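Local coordinates for protein SnoN,Epimerase SnoN (Streptomyces nogalater, PDB 5EP9) that is a non-heme iron, 2-oxoglutarate-dependent epimerase of nogalamycin biosynthesis, probably related to the 2-oxoglutarate-dependent dioxygenases, at residues L182-T187 with H220-H225; A38-D43 with T155-W160; R119-E124 with F148-A153; R251-G254 with L258-L261. One frame throughout, in Å; residues are numbered along the deposited sequence.

Interaction 1: L182-T187 with H220-H225. With FE (Fe (III) ion), chain F; AKG (2-oxoglutaric acid), chain E.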
loop_
_atom_site.group_PDB
_atom_site.type_symbol
_atom_site.label_atom_id
_atom_site.label_comp_id
_atom_site.label_asym_id
_atom_site.label_seq_id
_atom_site.Cartn_x
_atom_site.Cartn_y
_atom_site.Cartn_z
ATOM N N LEU A 182 18.788 4.584 0.208
ATOM C CA LEU A 182 19.604 4.951 1.342
ATOM C C LEU A 182 19.884 3.676 2.138
ATOM O O LEU A 182 19.109 2.743 2.075
ATOM C CB LEU A 182 18.903 5.940 2.217
ATOM C CG LEU A 182 18.647 7.320 1.603
ATOM C CD1 LEU A 182 17.748 8.121 2.497
ATOM C CD2 LEU A 182 19.938 8.141 1.335
ATOM N N PRO A 183 21.028 3.632 2.899
ATOM C CA PRO A 183 21.264 2.548 3.819
ATOM C C PRO A 183 20.266 2.539 4.948
ATOM O O PRO A 183 19.554 3.487 5.150
ATOM C CB PRO A 183 22.674 2.850 4.400
ATOM C CG PRO A 183 22.964 4.269 4.126
ATOM C CD PRO A 183 21.971 4.749 3.089
ATOM N N ASP A 184 20.228 1.446 5.695
ATOM C CA ASP A 184 19.346 1.333 6.886
ATOM C C ASP A 184 19.591 2.369 7.941
ATOM O O ASP A 184 20.717 2.724 8.197
ATOM C CB ASP A 184 19.486 -0.005 7.597
ATOM C CG ASP A 184 18.981 -1.167 6.766
ATOM O OD1 ASP A 184 18.343 -0.948 5.719
ATOM O OD2 ASP A 184 19.226 -2.308 7.211
ATOM N N PRO A 185 18.504 2.805 8.597
ATOM C CA PRO A 185 18.712 3.604 9.792
ATOM C C PRO A 185 19.376 2.663 10.754
ATOM O O PRO A 185 19.130 1.449 10.646
ATOM C CB PRO A 185 17.290 4.014 10.205
ATOM C CG PRO A 185 16.345 3.172 9.401
ATOM C CD PRO A 185 17.089 2.437 8.353
ATOM N N ASP A 186 20.199 3.170 11.657
ATOM C CA ASP A 186 20.937 2.282 12.605
ATOM C C ASP A 186 20.007 1.740 13.739
ATOM O O ASP A 186 20.426 0.913 14.563
ATOM C CB ASP A 186 22.276 2.907 13.107
ATOM C CG ASP A 186 22.091 3.898 14.242
ATOM O OD1 ASP A 186 21.058 4.608 14.259
ATOM O OD2 ASP A 186 22.995 3.964 15.112
ATOM N N THR A 187 18.757 2.229 13.738
ATOM C CA THR A 187 17.606 1.687 14.488
ATOM C C THR A 187 17.033 0.461 13.734
ATOM O O THR A 187 17.489 -0.659 13.878
ATOM C CB THR A 187 16.429 2.717 14.650
ATOM O OG1 THR A 187 15.524 2.581 13.544
ATOM C CG2 THR A 187 16.860 4.219 14.723
ATOM N N HIS A 220 7.812 1.856 -3.259
ATOM C CA HIS A 220 8.766 0.876 -2.699
ATOM C C HIS A 220 8.739 0.869 -1.173
ATOM O O HIS A 220 8.525 1.848 -0.514
ATOM C CB HIS A 220 10.180 1.233 -3.236
ATOM C CG HIS A 220 11.250 0.201 -3.015
ATOM N ND1 HIS A 220 11.874 -0.004 -1.794
ATOM C CD2 HIS A 220 11.880 -0.610 -3.896
ATOM C CE1 HIS A 220 12.777 -0.948 -1.917
ATOM N NE2 HIS A 220 12.841 -1.288 -3.182
ATOM N N ALA A 221 8.980 -0.291 -0.621
ATOM C CA ALA A 221 8.930 -0.533 0.825
ATOM C C ALA A 221 9.996 0.225 1.637
ATOM O O ALA A 221 9.876 0.305 2.855
ATOM C CB ALA A 221 9.108 -2.036 1.074
ATOM N N ARG A 222 11.032 0.672 0.961
ATOM C CA ARG A 222 12.076 1.516 1.581
ATOM C C ARG A 222 11.895 3.036 1.329
ATOM O O ARG A 222 12.631 3.848 1.880
ATOM C CB ARG A 222 13.498 1.046 1.218
ATOM C CG ARG A 222 13.880 -0.334 1.830
ATOM C CD ARG A 222 15.343 -0.766 1.845
ATOM N NE ARG A 222 16.247 0.176 2.494
ATOM C CZ ARG A 222 16.715 0.040 3.709
ATOM N NH1 ARG A 222 16.398 -1.016 4.460
ATOM N NH2 ARG A 222 17.526 0.982 4.164
ATOM N N THR A 223 10.872 3.416 0.537
ATOM C CA THR A 223 10.657 4.842 0.266
ATOM C C THR A 223 9.992 5.528 1.446
ATOM O O THR A 223 8.968 5.066 1.921
ATOM C CB THR A 223 9.820 5.017 -0.948
ATOM O OG1 THR A 223 10.505 4.426 -2.060
ATOM C CG2 THR A 223 9.537 6.492 -1.236
ATOM N N VAL A 224 10.569 6.629 1.911
ATOM C CA VAL A 224 9.973 7.395 2.974
ATOM C C VAL A 224 8.775 8.159 2.411
ATOM O O VAL A 224 8.856 8.764 1.354
ATOM C CB VAL A 224 10.986 8.409 3.592
ATOM C CG1 VAL A 224 10.299 9.288 4.617
ATOM C CG2 VAL A 224 12.127 7.677 4.250
ATOM N N HIS A 225 7.663 8.071 3.124
ATOM C CA HIS A 225 6.431 8.667 2.722
ATOM C C HIS A 225 5.620 9.055 3.927
ATOM O O HIS A 225 5.789 8.585 5.033
ATOM C CB HIS A 225 5.597 7.788 1.795
ATOM C CG HIS A 225 5.253 6.431 2.367
ATOM N ND1 HIS A 225 6.204 5.473 2.525
ATOM C CD2 HIS A 225 4.116 5.922 2.879
ATOM C CE1 HIS A 225 5.666 4.426 3.132
ATOM N NE2 HIS A 225 4.384 4.643 3.289
HETATM FE FE FE F . 3.252 3.406 4.589
HETATM C C1 AKG E . 1.153 3.216 2.889
HETATM O O1 AKG E . 2.211 2.545 3.007
HETATM O O2 AKG E . 0.310 2.983 1.989
HETATM C C2 AKG E . 0.901 4.358 3.799
HETATM O O5 AKG E . 1.738 4.619 4.686
HETATM C C3 AKG E . -0.411 5.151 3.600
HETATM C C4 AKG E . -0.561 6.430 4.419
HETATM C C5 AKG E . -1.859 7.182 4.243
HETATM O O3 AKG E . -2.684 6.788 3.398
HETATM O O4 AKG E . -2.115 8.178 4.987
HETATM O O HOH W 1 2.035 2.281 5.853
#

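Interaction 2: A38-D43 with T155-W160. With AKG (2-oxoglutaric acid), chain E.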
loop_
_atom_site.group_PDB
_atom_site.type_symbol
_atom_site.label_atom_id
_atom_site.label_comp_id
_atom_site.label_asym_id
_atom_site.label_seq_id
_atom_site.Cartn_x
_atom_site.Cartn_y
_atom_site.Cartn_z
ATOM N N ALA A 38 11.429 3.145 -14.997
ATOM C CA ALA A 38 12.682 3.840 -14.749
ATOM C C ALA A 38 12.469 4.944 -13.683
ATOM O O ALA A 38 13.257 5.097 -12.780
ATOM C CB ALA A 38 13.245 4.422 -16.031
ATOM N N ARG A 39 11.359 5.645 -13.790
ATOM C CA ARG A 39 10.905 6.571 -12.763
ATOM C C ARG A 39 10.719 5.903 -11.426
ATOM O O ARG A 39 11.254 6.375 -10.405
ATOM C CB ARG A 39 9.621 7.321 -13.146
ATOM C CG ARG A 39 9.886 8.648 -13.841
ATOM C CD ARG A 39 8.618 9.538 -13.931
ATOM N NE ARG A 39 7.854 9.069 -15.056
ATOM C CZ ARG A 39 6.514 8.888 -15.133
ATOM N NH1 ARG A 39 5.627 9.112 -14.110
ATOM N NH2 ARG A 39 6.053 8.417 -16.296
ATOM N N TYR A 40 10.017 4.785 -11.422
ATOM C CA TYR A 40 9.877 3.974 -10.162
ATOM C C TYR A 40 11.262 3.603 -9.514
ATOM O O TYR A 40 11.488 3.735 -8.329
ATOM C CB TYR A 40 9.049 2.736 -10.380
ATOM C CG TYR A 40 8.930 1.876 -9.156
ATOM C CD1 TYR A 40 8.125 2.269 -8.108
ATOM C CD2 TYR A 40 9.586 0.669 -9.039
ATOM C CE1 TYR A 40 7.998 1.467 -6.969
ATOM C CE2 TYR A 40 9.488 -0.142 -7.869
ATOM C CZ TYR A 40 8.702 0.259 -6.868
ATOM O OH TYR A 40 8.565 -0.445 -5.723
ATOM N N ARG A 41 12.187 3.152 -10.321
ATOM C CA ARG A 41 13.486 2.728 -9.830
ATOM C C ARG A 41 14.307 3.915 -9.278
ATOM O O ARG A 41 14.920 3.790 -8.231
ATOM C CB ARG A 41 14.228 1.933 -10.904
ATOM C CG ARG A 41 13.597 0.510 -10.947
ATOM C CD ARG A 41 14.371 -0.526 -11.746
ATOM N NE ARG A 41 14.959 0.097 -12.931
ATOM C CZ ARG A 41 14.408 0.196 -14.122
ATOM N NH1 ARG A 41 13.223 -0.357 -14.386
ATOM N NH2 ARG A 41 15.132 0.801 -15.103
ATOM N N ARG A 42 14.303 5.020 -9.997
ATOM C CA ARG A 42 15.029 6.269 -9.626
ATOM C C ARG A 42 14.415 6.935 -8.401
ATOM O O ARG A 42 15.072 7.217 -7.451
ATOM C CB ARG A 42 14.962 7.231 -10.775
ATOM C CG ARG A 42 15.825 8.492 -10.619
ATOM C CD ARG A 42 16.019 9.282 -11.935
ATOM N NE ARG A 42 14.978 8.973 -12.965
ATOM C CZ ARG A 42 15.177 8.402 -14.184
ATOM N NH1 ARG A 42 16.420 8.108 -14.650
ATOM N NH2 ARG A 42 14.117 8.170 -14.989
ATOM N N ASP A 43 13.131 7.007 -8.367
ATOM C CA ASP A 43 12.458 7.749 -7.299
ATOM C C ASP A 43 11.962 6.980 -6.132
ATOM O O ASP A 43 11.777 7.531 -5.035
ATOM C CB ASP A 43 11.251 8.549 -7.854
ATOM C CG ASP A 43 11.632 9.659 -8.841
ATOM O OD1 ASP A 43 12.791 10.009 -8.943
ATOM O OD2 ASP A 43 10.702 10.205 -9.472
ATOM N N THR A 155 12.035 -5.384 -0.661
ATOM C CA THR A 155 11.723 -5.103 -2.081
ATOM C C THR A 155 10.205 -5.115 -2.366
ATOM O O THR A 155 9.793 -4.998 -3.501
ATOM C CB THR A 155 12.344 -6.116 -3.045
ATOM O OG1 THR A 155 11.955 -7.427 -2.637
ATOM C CG2 THR A 155 13.839 -5.975 -3.012
ATOM N N ALA A 156 9.415 -5.179 -1.315
ATOM C CA ALA A 156 7.976 -5.113 -1.475
ATOM C C ALA A 156 7.548 -3.764 -2.012
ATOM O O ALA A 156 8.311 -2.754 -2.075
ATOM C CB ALA A 156 7.312 -5.392 -0.180
ATOM N N LEU A 157 6.346 -3.749 -2.482
ATOM C CA LEU A 157 5.739 -2.480 -2.972
ATOM C C LEU A 157 4.235 -2.378 -2.703
ATOM O O LEU A 157 3.523 -3.407 -2.652
ATOM C CB LEU A 157 6.020 -2.209 -4.431
ATOM C CG LEU A 157 5.285 -2.965 -5.495
ATOM C CD1 LEU A 157 5.697 -2.403 -6.863
ATOM C CD2 LEU A 157 5.808 -4.378 -5.477
ATOM N N THR A 158 3.787 -1.133 -2.594
ATOM C CA THR A 158 2.441 -0.811 -2.216
ATOM C C THR A 158 1.709 -0.013 -3.337
ATOM O O THR A 158 2.224 0.945 -3.807
ATOM C CB THR A 158 2.433 -0.058 -0.909
ATOM O OG1 THR A 158 2.973 -0.881 0.128
ATOM C CG2 THR A 158 1.026 0.420 -0.546
ATOM N N ALA A 159 0.528 -0.474 -3.753
ATOM C CA ALA A 159 -0.381 0.266 -4.638
ATOM C C ALA A 159 -1.446 0.998 -3.832
ATOM O O ALA A 159 -2.206 0.372 -3.103
ATOM C CB ALA A 159 -1.070 -0.674 -5.592
ATOM N N TRP A 160 -1.462 2.329 -3.920
ATOM C CA TRP A 160 -2.398 3.149 -3.165
ATOM C C TRP A 160 -3.343 3.745 -4.191
ATOM O O TRP A 160 -2.927 4.517 -5.057
ATOM C CB TRP A 160 -1.635 4.239 -2.422
ATOM C CG TRP A 160 -2.286 5.021 -1.307
ATOM C CD1 TRP A 160 -2.035 4.880 0.027
ATOM C CD2 TRP A 160 -3.174 6.117 -1.440
ATOM N NE1 TRP A 160 -2.724 5.817 0.731
ATOM C CE2 TRP A 160 -3.501 6.539 -0.132
ATOM C CE3 TRP A 160 -3.877 6.674 -2.535
ATOM C CZ2 TRP A 160 -4.345 7.588 0.117
ATOM C CZ3 TRP A 160 -4.773 7.754 -2.288
ATOM C CH2 TRP A 160 -4.970 8.205 -0.964
HETATM C C1 AKG E . 1.153 3.216 2.889
HETATM O O1 AKG E . 2.211 2.545 3.007
HETATM O O2 AKG E . 0.310 2.983 1.989
HETATM C C2 AKG E . 0.901 4.358 3.799
HETATM O O5 AKG E . 1.738 4.619 4.686
HETATM C C3 AKG E . -0.411 5.151 3.600
HETATM C C4 AKG E . -0.561 6.430 4.419
HETATM C C5 AKG E . -1.859 7.182 4.243
HETATM O O3 AKG E . -2.684 6.788 3.398
HETATM O O4 AKG E . -2.115 8.178 4.987
HETATM O O HOH W 2 9.748 -2.995 -5.494
#

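Interaction 3: R119-E124 with F148-A153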
loop_
_atom_site.group_PDB
_atom_site.type_symbol
_atom_site.label_atom_id
_atom_site.label_comp_id
_atom_site.label_asym_id
_atom_site.label_seq_id
_atom_site.Cartn_x
_atom_site.Cartn_y
_atom_site.Cartn_z
ATOM N N ARG A 119 3.174 -11.862 -5.331
ATOM C CA ARG A 119 2.006 -12.311 -4.599
ATOM C C ARG A 119 1.376 -11.167 -3.838
ATOM O O ARG A 119 2.032 -10.179 -3.489
ATOM C CB ARG A 119 2.374 -13.378 -3.570
ATOM C CG ARG A 119 2.770 -14.702 -4.136
ATOM C CD ARG A 119 3.435 -15.606 -3.100
ATOM N NE ARG A 119 3.839 -16.864 -3.700
ATOM C CZ ARG A 119 2.975 -17.834 -4.081
ATOM N NH1 ARG A 119 1.678 -17.775 -3.821
ATOM N NH2 ARG A 119 3.423 -18.887 -4.685
ATOM N N LEU A 120 0.082 -11.301 -3.602
ATOM C CA LEU A 120 -0.631 -10.358 -2.746
ATOM C C LEU A 120 -0.345 -10.753 -1.311
ATOM O O LEU A 120 -0.465 -11.897 -0.956
ATOM C CB LEU A 120 -2.124 -10.405 -2.991
ATOM C CG LEU A 120 -3.038 -9.684 -1.997
ATOM C CD1 LEU A 120 -2.864 -8.181 -2.091
ATOM C CD2 LEU A 120 -4.516 -10.031 -2.243
ATOM N N PHE A 121 -0.041 -9.725 -0.477
ATOM C CA PHE A 121 0.136 -9.900 0.973
ATOM C C PHE A 121 -1.070 -9.455 1.736
ATOM O O PHE A 121 -1.602 -10.154 2.603
ATOM C CB PHE A 121 1.390 -9.135 1.503
ATOM C CG PHE A 121 1.540 -9.213 2.999
ATOM C CD1 PHE A 121 1.758 -10.423 3.622
ATOM C CD2 PHE A 121 1.527 -8.071 3.771
ATOM C CE1 PHE A 121 1.918 -10.497 4.976
ATOM C CE2 PHE A 121 1.681 -8.124 5.147
ATOM C CZ PHE A 121 1.858 -9.345 5.742
ATOM N N LYS A 122 -1.503 -8.268 1.417
ATOM C CA LYS A 122 -2.797 -7.756 1.975
ATOM C C LYS A 122 -3.333 -6.530 1.249
ATOM O O LYS A 122 -2.573 -5.800 0.552
ATOM C CB LYS A 122 -2.641 -7.386 3.443
ATOM C CG LYS A 122 -1.752 -6.178 3.577
ATOM C CD LYS A 122 -1.558 -5.784 5.020
ATOM C CE LYS A 122 -0.643 -4.618 4.921
ATOM N NZ LYS A 122 -0.488 -4.051 6.246
ATOM N N LEU A 123 -4.649 -6.334 1.363
ATOM C CA LEU A 123 -5.274 -5.080 0.988
ATOM C C LEU A 123 -5.942 -4.461 2.185
ATOM O O LEU A 123 -6.695 -5.139 2.888
ATOM C CB LEU A 123 -6.237 -5.244 -0.139
ATOM C CG LEU A 123 -6.884 -3.922 -0.666
ATOM C CD1 LEU A 123 -7.112 -3.938 -2.150
ATOM C CD2 LEU A 123 -8.185 -3.564 0.049
ATOM N N GLU A 124 -5.730 -3.168 2.358
ATOM C CA GLU A 124 -6.520 -2.377 3.354
ATOM C C GLU A 124 -7.380 -1.293 2.756
ATOM O O GLU A 124 -7.007 -0.706 1.771
ATOM C CB GLU A 124 -5.586 -1.787 4.394
ATOM C CG GLU A 124 -4.905 -2.865 5.256
ATOM C CD GLU A 124 -3.757 -2.275 6.161
ATOM O OE1 GLU A 124 -3.307 -1.127 5.935
ATOM O OE2 GLU A 124 -3.381 -2.918 7.145
ATOM N N PHE A 148 6.828 -5.337 7.734
ATOM C CA PHE A 148 6.451 -6.502 6.888
ATOM C C PHE A 148 7.128 -7.786 7.427
ATOM O O PHE A 148 8.357 -7.890 7.445
ATOM C CB PHE A 148 6.819 -6.281 5.422
ATOM C CG PHE A 148 6.054 -5.188 4.727
ATOM C CD1 PHE A 148 4.789 -4.762 5.165
ATOM C CD2 PHE A 148 6.575 -4.584 3.616
ATOM C CE1 PHE A 148 4.064 -3.790 4.493
ATOM C CE2 PHE A 148 5.857 -3.645 2.950
ATOM C CZ PHE A 148 4.607 -3.250 3.383
ATOM N N PRO A 149 6.338 -8.726 7.959
ATOM C CA PRO A 149 6.876 -9.952 8.454
ATOM C C PRO A 149 7.150 -11.012 7.359
ATOM O O PRO A 149 6.739 -12.169 7.458
ATOM C CB PRO A 149 5.758 -10.443 9.398
ATOM C CG PRO A 149 4.527 -10.122 8.604
ATOM C CD PRO A 149 4.857 -8.776 7.970
ATOM N N PHE A 150 7.918 -10.621 6.356
ATOM C CA PHE A 150 8.380 -11.589 5.382
ATOM C C PHE A 150 9.796 -11.228 4.901
ATOM O O PHE A 150 10.260 -10.085 4.983
ATOM C CB PHE A 150 7.362 -11.754 4.255
ATOM C CG PHE A 150 6.860 -10.469 3.638
ATOM C CD1 PHE A 150 7.570 -9.891 2.607
ATOM C CD2 PHE A 150 5.677 -9.892 4.031
ATOM C CE1 PHE A 150 7.149 -8.747 1.979
ATOM C CE2 PHE A 150 5.253 -8.739 3.444
ATOM C CZ PHE A 150 5.976 -8.158 2.416
ATOM N N SER A 151 10.405 -12.227 4.322
ATOM C CA SER A 151 11.830 -12.264 3.965
ATOM C C SER A 151 12.214 -11.238 2.918
ATOM O O SER A 151 13.291 -10.734 2.944
ATOM C CB SER A 151 12.191 -13.725 3.486
ATOM O OG SER A 151 11.401 -14.097 2.350
ATOM N N THR A 152 11.273 -10.881 2.038
ATOM C CA THR A 152 11.544 -9.940 0.942
ATOM C C THR A 152 10.949 -8.557 1.169
ATOM O O THR A 152 10.651 -7.838 0.258
ATOM C CB THR A 152 11.026 -10.507 -0.372
ATOM O OG1 THR A 152 9.626 -10.769 -0.246
ATOM C CG2 THR A 152 11.759 -11.812 -0.706
ATOM N N ALA A 153 10.749 -8.244 2.436
ATOM C CA ALA A 153 10.196 -6.964 2.858
ATOM C C ALA A 153 10.853 -5.751 2.198
ATOM O O ALA A 153 10.166 -4.823 1.773
ATOM C CB ALA A 153 10.373 -6.822 4.383
#

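Interaction 4: R251-G254 with L258-L261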
loop_
_atom_site.group_PDB
_atom_site.type_symbol
_atom_site.label_atom_id
_atom_site.label_comp_id
_atom_site.label_asym_id
_atom_site.label_seq_id
_atom_site.Cartn_x
_atom_site.Cartn_y
_atom_site.Cartn_z
ATOM N N ARG A 251 8.800 -14.169 8.057
ATOM C CA ARG A 251 9.888 -13.681 8.904
ATOM C C ARG A 251 9.361 -12.761 9.974
ATOM O O ARG A 251 9.077 -11.610 9.683
ATOM C CB ARG A 251 10.957 -12.942 8.049
ATOM C CG ARG A 251 12.277 -12.726 8.821
ATOM C CD ARG A 251 13.360 -11.977 8.048
ATOM N NE ARG A 251 12.912 -10.680 7.623
ATOM C CZ ARG A 251 13.514 -9.915 6.692
ATOM N NH1 ARG A 251 14.622 -10.317 6.065
ATOM N NH2 ARG A 251 13.026 -8.702 6.417
ATOM N N PRO A 252 9.215 -13.232 11.215
ATOM C CA PRO A 252 8.622 -12.369 12.230
ATOM C C PRO A 252 9.435 -11.083 12.498
ATOM O O PRO A 252 10.636 -11.101 12.465
ATOM C CB PRO A 252 8.617 -13.216 13.492
ATOM C CG PRO A 252 8.987 -14.592 13.113
ATOM C CD PRO A 252 9.642 -14.510 11.768
ATOM N N THR A 253 8.737 -9.984 12.627
ATOM C CA THR A 253 9.341 -8.709 13.054
ATOM C C THR A 253 9.621 -8.709 14.533
ATOM O O THR A 253 10.432 -7.949 15.003
ATOM C CB THR A 253 8.406 -7.523 12.851
ATOM O OG1 THR A 253 7.221 -7.711 13.662
ATOM C CG2 THR A 253 7.965 -7.417 11.424
ATOM N N GLY A 254 8.972 -9.593 15.280
ATOM C CA GLY A 254 9.046 -9.605 16.753
ATOM C C GLY A 254 7.984 -8.726 17.399
ATOM O O GLY A 254 7.863 -8.680 18.607
ATOM N N LEU A 258 2.055 -7.128 14.290
ATOM C CA LEU A 258 2.447 -7.260 12.855
ATOM C C LEU A 258 2.693 -8.715 12.407
ATOM O O LEU A 258 2.527 -9.082 11.271
ATOM C CB LEU A 258 3.700 -6.489 12.628
ATOM C CG LEU A 258 3.510 -4.988 12.891
ATOM C CD1 LEU A 258 4.867 -4.284 12.964
ATOM C CD2 LEU A 258 2.573 -4.326 11.898
ATOM N N ASP A 259 3.047 -9.564 13.348
ATOM C CA ASP A 259 3.422 -10.959 13.040
ATOM C C ASP A 259 2.238 -11.897 12.888
ATOM O O ASP A 259 2.366 -12.928 12.288
ATOM C CB ASP A 259 4.417 -11.450 14.086
ATOM C CG ASP A 259 5.748 -10.701 13.991
ATOM O OD1 ASP A 259 5.931 -9.926 13.026
ATOM O OD2 ASP A 259 6.611 -10.885 14.843
ATOM N N ASP A 260 1.108 -11.512 13.461
ATOM C CA ASP A 260 -0.104 -12.358 13.567
ATOM C C ASP A 260 -0.918 -12.172 12.316
ATOM O O ASP A 260 -1.488 -11.145 12.117
ATOM C CB ASP A 260 -0.915 -11.946 14.788
ATOM C CG ASP A 260 -2.148 -12.766 14.994
ATOM O OD1 ASP A 260 -2.089 -14.010 14.890
ATOM O OD2 ASP A 260 -3.209 -12.166 15.325
ATOM N N LEU A 261 -0.846 -13.114 11.411
ATOM C CA LEU A 261 -1.448 -12.947 10.097
ATOM C C LEU A 261 -2.756 -13.718 10.168
ATOM O O LEU A 261 -2.762 -14.941 10.347
ATOM C CB LEU A 261 -0.577 -13.512 9.006
ATOM C CG LEU A 261 0.796 -12.908 8.911
ATOM C CD1 LEU A 261 1.573 -13.508 7.736
ATOM C CD2 LEU A 261 0.698 -11.405 8.770
#

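Interaction 1: L182-T187 with H220-H225
R222 turns the edge of its guanidinium group toward D184 and the carbonyl of L182. NH2 of R222 donates to O of L182 at 3.2 Å, with an N-H...O angle of 150°, and approaches tilted from the carbonyl plane. NH1 and, weakly, NH2 of R222 face OD1 of D184 in a salt bridge. The two side chains cross at about a right angle, yet the carboxylate and guanidinium planes are about 30° from parallel as modelled. The 2.3 Å from R222 NH1 to D184 OD1 is too short to trust, and R222 has two conformers, making detail doubtful. A bend at chi3 (55°) swings the guanidinium out of line with its aliphatic chain. At its base, ND1 of H220 accepts from N of R222 (3.0 Å) in the ring plane, bracing the type I turn H220-T223. ND1 of H225 gives its N-H to O of T223 (2.9 Å), fixing the ring so that NE2 of H225 binds iron at 2.1 Å. H142 and D144 complete the iron's triad of two histidines and one carboxylate, while 2-oxoglutarate chelates through O1 and O5. The engineered fusion puts 182-187 in its first SnoN part and 220-225 in its second. On the surface, 182-187 belongs to the loop between strands 173-175 and 207-209, whereas 220-225 joins strand 216-220 of the larger sheet to strand 225-227 of the smaller one.

Interaction 2: A38-D43 with T155-W160
Y40 on helix 30-43 faces L157 at the start of strand 157-162, their CA atoms 10.5 Å apart and the nearest pair across the contact, so the Y40 side chain spans the gap. With CG anti to the backbone N (chi1 178°), the Y40 ring extends toward the strand and brings its phenol end obliquely against L157. OH of Y40 rests 3.4 Å from CB of L157, while CD1 of L157 lies 4.0 Å from CZ of Y40. The same hydroxyl is linked through water to the turn before the strand: the water lies 2.8 Å from Y40 OH, in the ring plane, and donates to O of T155. Both segments lie in the first SnoN part of the fusion. Strand 157-162 runs between strands 216-220 and 236-245 in the larger sheet of the cupin-type double-stranded beta-helix, with the helix packed outside. L113 and A114 of helix 104-114 touch Y40 and L157 respectively. T158 points away from the helix, and its CG2 packs 3.7 Å from O2 of 2-oxoglutarate. Further along, NE1 of W160 donates to O3 of the ligand at 2.8 Å and 161°, and T139, R236 and S240 also hydrogen-bond to it.

Interaction 3: R119-E124 with F148-A153
F150 sets its edge against the face of F121 in a T-shaped (edge-to-face) pair, with ring centroids 4.9 Å apart and planes at 61°. CE2 of F150 stands over the middle of the F121 ring, 3.8 Å from CG of F121, while CD2 of F150 lies 3.9 Å from CE1 of F121. F121 has its CG anti to the backbone N (chi1 176°), which carries the ring off the strand toward the loop. CB of F148 lies over one face of the F150 ring, offset toward the rim.

Apolar packing continues at the far end of F121, where CZ meets CD of P149 at 3.8 Å. M244 touches both F121 and F150, and L261 packs on F121, so these rings sit in the buried interior beside strand 236-245.

Polar bonds stay within the segments: a charge pair in the strand, turn bonds in the loop. P149 is the centre of an inverse gamma turn with a weak bond from F150 N to F148 O, and a type I turn, F150 to A153, follows. F121 and K122 form a classic beta bulge, both facing V242; NZ of K122 forms a salt bridge with OE2 of E124 (3.2 Å), its hydrogen bond weak.

Both segments lie in the first SnoN part of the fusion. With no hydrogen bond passing between them, strand 118-128 and the loop are joined here by dispersion and by the electrostatic attraction of a C-H edge for a pi face.

Interaction 4: R251-G254 with L258-L261
A carboxylate at the end of the short helix 256-259 grips the loop that leads into that helix, all within the second SnoN part of the fusion. D259 takes hold of T253 and G254. Its OD1 accepts twice: from N of T253 at 2.8 Å, on the syn side but 27° out of the carboxylate plane, and from OG1 of T253 at 2.6 Å, from the opposite face. OD2 of D259 uses its syn lone pair for N of G254 at 2.7 Å. Three bonds thus fix the rotation of the carboxylate, and the clustered donors would probably favour its charged form. CG of D259 lies beside its own backbone N (chi1 -67°), which turns the group back toward the loop. CB of P252 packs against OD2 of D259 at 3.4 Å, and CB of L258 approaches OG1 of T253. OG1 of T253 also bonds to N of I255 in an ST turn. Y250 OH bonds to O of D259, whose side chain rests on P149. T253 has right-handed helical angles and G254 left-handed ones (phi 89°), so successive N-H groups converge on one anion, resembling the anion-binding RL nest, though the N-H of I255 goes to T253 OG1.

How the interactions relate
Interactions 1 to 3 all touch one another. Interaction 1 meets interaction 2 through A221 N and A156 O, 2.9 Å apart and probably hydrogen-bonded, and H220 CA packs on Y40 OH. CB of A156 touches F148 and F150 of interaction 3, and A221 CB packs on A153 O. R251 N reaches P149 O at 2.9 Å, probably as a hydrogen bond, tying interaction 4 to that loop; interaction 4 touches neither interaction 1 nor interaction 2. Interactions 1 and 2 take part directly in the active site, through H225 on the iron and W160 on 2-oxoglutarate. The side chains of F121 in interaction 3 and L258 in interaction 4 stay about 12 Å and 11 Å from the iron.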